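Local coordinates for ATP-citrate lyase beta-subunit (Chlorobium limicola, PDB 6HXJ), which probably takes part in the ATP-driven reaction of citrate with CoA that yields oxaloacetate and acetyl-CoA, at residues 103-111 with 119-128. Residues are numbered along the deposited sequence; the frame is centred on the assembly and turned at random.
Sequences AEFYVSIIG and LISKHGGVDI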
loop_
_atom_site.group_PDB
_atom_site.type_symbol
_atom_site.label_atom_id
_atom_site.label_comp_id
_atom_site.label_asym_id
_atom_site.label_seq_id
_atom_site.Cartn_x
_atom_site.Cartn_y
_atom_site.Cartn_z
ATOM N N ALA A 103 -37.500 -79.398 8.242
ATOM C CA ALA A 103 -36.179 -79.673 8.807
ATOM C C ALA A 103 -35.413 -78.400 9.226
ATOM O O ALA A 103 -35.671 -77.314 8.700
ATOM C CB ALA A 103 -35.358 -80.503 7.828
ATOM N N GLU A 104 -34.477 -78.554 10.186
ATOM C CA GLU A 104 -33.632 -77.485 10.736
ATOM C C GLU A 104 -32.146 -77.803 10.546
ATOM O O GLU A 104 -31.741 -78.962 10.705
ATOM C CB GLU A 104 -33.929 -77.278 12.225
ATOM C CG GLU A 104 -35.389 -76.960 12.524
ATOM C CD GLU A 104 -35.782 -76.714 13.972
ATOM O OE1 GLU A 104 -35.166 -77.321 14.881
ATOM O OE2 GLU A 104 -36.754 -75.955 14.192
ATOM N N PHE A 105 -31.339 -76.775 10.215
ATOM C CA PHE A 105 -29.913 -76.925 9.985
ATOM C C PHE A 105 -29.140 -75.840 10.737
ATOM O O PHE A 105 -29.699 -74.810 11.142
ATOM C CB PHE A 105 -29.589 -76.834 8.479
ATOM C CG PHE A 105 -30.426 -77.621 7.510
ATOM C CD1 PHE A 105 -30.634 -78.988 7.691
ATOM C CD2 PHE A 105 -30.936 -77.022 6.367
ATOM C CE1 PHE A 105 -31.421 -79.722 6.794
ATOM C CE2 PHE A 105 -31.692 -77.759 5.451
ATOM C CZ PHE A 105 -31.930 -79.108 5.671
ATOM N N TYR A 106 -27.836 -76.061 10.893
ATOM C CA TYR A 106 -26.956 -75.090 11.521
ATOM C C TYR A 106 -25.904 -74.622 10.528
ATOM O O TYR A 106 -25.333 -75.431 9.798
ATOM C CB TYR A 106 -26.310 -75.691 12.782
ATOM C CG TYR A 106 -25.264 -74.823 13.444
ATOM C CD1 TYR A 106 -25.627 -73.709 14.190
ATOM C CD2 TYR A 106 -23.912 -75.143 13.369
ATOM C CE1 TYR A 106 -24.668 -72.908 14.809
ATOM C CE2 TYR A 106 -22.939 -74.344 13.975
ATOM C CZ TYR A 106 -23.323 -73.229 14.702
ATOM O OH TYR A 106 -22.378 -72.448 15.330
ATOM N N VAL A 107 -25.725 -73.299 10.461
ATOM C CA VAL A 107 -24.729 -72.601 9.644
ATOM C C VAL A 107 -24.126 -71.511 10.508
ATOM O O VAL A 107 -24.849 -70.780 11.167
ATOM C CB VAL A 107 -25.234 -71.962 8.316
ATOM C CG1 VAL A 107 -24.117 -71.173 7.646
ATOM C CG2 VAL A 107 -25.833 -72.979 7.357
ATOM N N SER A 108 -22.814 -71.390 10.495
ATOM C CA SER A 108 -22.100 -70.327 11.170
ATOM C C SER A 108 -20.786 -70.128 10.482
ATOM O O SER A 108 -20.139 -71.094 10.065
ATOM C CB SER A 108 -21.880 -70.620 12.650
ATOM O OG SER A 108 -20.907 -71.630 12.855
ATOM N N ILE A 109 -20.394 -68.866 10.362
ATOM C CA ILE A 109 -19.115 -68.423 9.810
ATOM C C ILE A 109 -18.439 -67.532 10.876
ATOM O O ILE A 109 -18.998 -66.510 11.262
ATOM C CB ILE A 109 -19.253 -67.818 8.382
ATOM C CG1 ILE A 109 -17.914 -67.349 7.842
ATOM C CG2 ILE A 109 -20.315 -66.727 8.265
ATOM C CD1 ILE A 109 -17.710 -67.625 6.374
ATOM N N ILE A 110 -17.348 -68.038 11.458
ATOM C CA ILE A 110 -16.637 -67.397 12.564
ATOM C C ILE A 110 -15.246 -67.045 12.105
ATOM O O ILE A 110 -14.505 -67.933 11.665
ATOM C CB ILE A 110 -16.672 -68.265 13.859
ATOM C CG1 ILE A 110 -16.081 -69.688 13.584
ATOM C CG2 ILE A 110 -18.108 -68.349 14.377
ATOM C CD1 ILE A 110 -16.409 -70.874 14.533
ATOM N N GLY A 111 -14.919 -65.750 12.138
ATOM C CA GLY A 111 -13.629 -65.252 11.686
ATOM C C GLY A 111 -12.475 -65.687 12.562
ATOM O O GLY A 111 -12.668 -65.969 13.749
ATOM N N LEU A 119 -18.901 -73.566 9.599
ATOM C CA LEU A 119 -19.342 -74.783 10.270
ATOM C C LEU A 119 -20.742 -75.078 9.758
ATOM O O LEU A 119 -21.582 -74.175 9.695
ATOM C CB LEU A 119 -19.315 -74.623 11.810
ATOM C CG LEU A 119 -17.970 -74.900 12.507
ATOM C CD1 LEU A 119 -16.977 -73.815 12.247
ATOM C CD2 LEU A 119 -18.143 -75.014 13.995
ATOM N N ILE A 120 -20.973 -76.325 9.329
ATOM C CA ILE A 120 -22.268 -76.745 8.805
ATOM C C ILE A 120 -22.776 -78.018 9.499
ATOM O O ILE A 120 -22.014 -78.942 9.753
ATOM C CB ILE A 120 -22.244 -76.859 7.247
ATOM C CG1 ILE A 120 -23.670 -76.914 6.666
ATOM C CG2 ILE A 120 -21.355 -78.021 6.724
ATOM C CD1 ILE A 120 -23.721 -76.692 5.230
ATOM N N SER A 121 -24.069 -78.067 9.788
ATOM C CA SER A 121 -24.670 -79.263 10.377
ATOM C C SER A 121 -26.054 -79.508 9.821
ATOM O O SER A 121 -26.787 -78.565 9.528
ATOM C CB SER A 121 -24.734 -79.165 11.897
ATOM O OG SER A 121 -24.977 -80.443 12.457
ATOM N N LYS A 122 -26.416 -80.778 9.685
ATOM C CA LYS A 122 -27.746 -81.186 9.225
ATOM C C LYS A 122 -28.701 -81.218 10.424
ATOM O O LYS A 122 -29.914 -81.147 10.241
ATOM C CB LYS A 122 -27.669 -82.562 8.554
ATOM C CG LYS A 122 -28.565 -82.703 7.334
ATOM C CD LYS A 122 -28.377 -84.053 6.647
ATOM C CE LYS A 122 -29.469 -84.319 5.640
ATOM N NZ LYS A 122 -29.551 -85.760 5.286
ATOM N N HIS A 123 -28.130 -81.325 11.641
ATOM C CA HIS A 123 -28.836 -81.356 12.919
ATOM C C HIS A 123 -28.947 -79.969 13.511
ATOM O O HIS A 123 -28.218 -79.624 14.440
ATOM C CB HIS A 123 -28.139 -82.297 13.909
ATOM C CG HIS A 123 -28.201 -83.727 13.501
ATOM N ND1 HIS A 123 -29.399 -84.422 13.484
ATOM C CD2 HIS A 123 -27.207 -84.554 13.106
ATOM C CE1 HIS A 123 -29.094 -85.643 13.078
ATOM N NE2 HIS A 123 -27.786 -85.768 12.841
ATOM N N GLY A 124 -29.882 -79.191 12.995
ATOM C CA GLY A 124 -30.117 -77.834 13.461
ATOM C C GLY A 124 -31.153 -77.730 14.551
ATOM O O GLY A 124 -31.941 -78.648 14.769
ATOM N N GLY A 125 -31.146 -76.598 15.219
ATOM C CA GLY A 125 -32.049 -76.345 16.331
ATOM C C GLY A 125 -31.370 -76.549 17.668
ATOM O O GLY A 125 -30.165 -76.330 17.784
ATOM N N VAL A 126 -32.135 -76.968 18.691
ATOM C CA VAL A 126 -31.675 -77.187 20.077
ATOM C C VAL A 126 -30.737 -78.423 20.241
ATOM O O VAL A 126 -29.847 -78.425 21.101
ATOM C CB VAL A 126 -32.899 -77.261 21.050
ATOM C CG1 VAL A 126 -32.494 -76.943 22.487
ATOM C CG2 VAL A 126 -34.034 -76.336 20.606
ATOM N N ASP A 127 -30.957 -79.454 19.402
ATOM C CA ASP A 127 -30.257 -80.738 19.411
ATOM C C ASP A 127 -28.789 -80.688 18.936
ATOM O O ASP A 127 -28.117 -81.721 18.998
ATOM C CB ASP A 127 -31.058 -81.790 18.611
ATOM C CG ASP A 127 -31.287 -81.482 17.138
ATOM O OD1 ASP A 127 -30.890 -80.385 16.690
ATOM O OD2 ASP A 127 -31.890 -82.328 16.441
ATOM N N ILE A 128 -28.282 -79.512 18.489
ATOM C CA ILE A 128 -26.896 -79.290 18.035
ATOM C C ILE A 128 -25.830 -79.509 19.163
ATOM O O ILE A 128 -24.695 -79.877 18.840
ATOM C CB ILE A 128 -26.755 -77.887 17.341
ATOM C CG1 ILE A 128 -25.390 -77.675 16.637
ATOM C CG2 ILE A 128 -27.041 -76.722 18.297
ATOM C CD1 ILE A 128 -25.215 -78.285 15.315
#
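The beta hairpin made by strands 104-112 and 115-121, in the ATP-grasp region of the chain, sets Y106 against S121 and S108 against L119. Antiparallel pairing is evident from the strand directions, 177° apart, and from two reciprocal backbone pairs. Y106 N reaches S121 O at 3.0 Å, and S121 N returns to Y106 O at 2.9 Å. Two residues along each strand, L119 N meets S108 O at 2.8 Å and S108 N bonds to L119 O. Between them, V107 and I120 form a non-hydrogen-bonded pair on the other face, which packs on helix 163-181.

Y106 carries much of the apolar contact. With CG anti to the backbone N (chi1 174°), its ring runs along its own strand, and its OH accepts a bond from S108 OG at 3.0 Å. I128 crosses the tyrosine side chain at about a right angle: its CG1 lies above one ring face near the rim, and its CD1 comes within 3.8 Å of Y106 CB. S121 CB sits at the ring edge, while S121 OG pairs with S134. Replacing Y106 with an alanine would probably leave I128 without the ring face it lies over and S108 OG without its phenolic partner.

Beyond S121 the chain leaves the strand and turns back. G124 N reaches E104 O at 3.0 Å from well above the carbonyl plane (57° out of it), and a side chain on G124 would collide with F105 N. K122 runs alongside F105, its O in plane at the ring edge, 3.4 Å from CD1; its NZ continues to G159 O and E161. The reciprocal ladder between consecutive strands is that of a beta hairpin, here within the antiparallel sheet of the ATP-grasp region; the later return of the chain over the tyrosine ring is an addition to it.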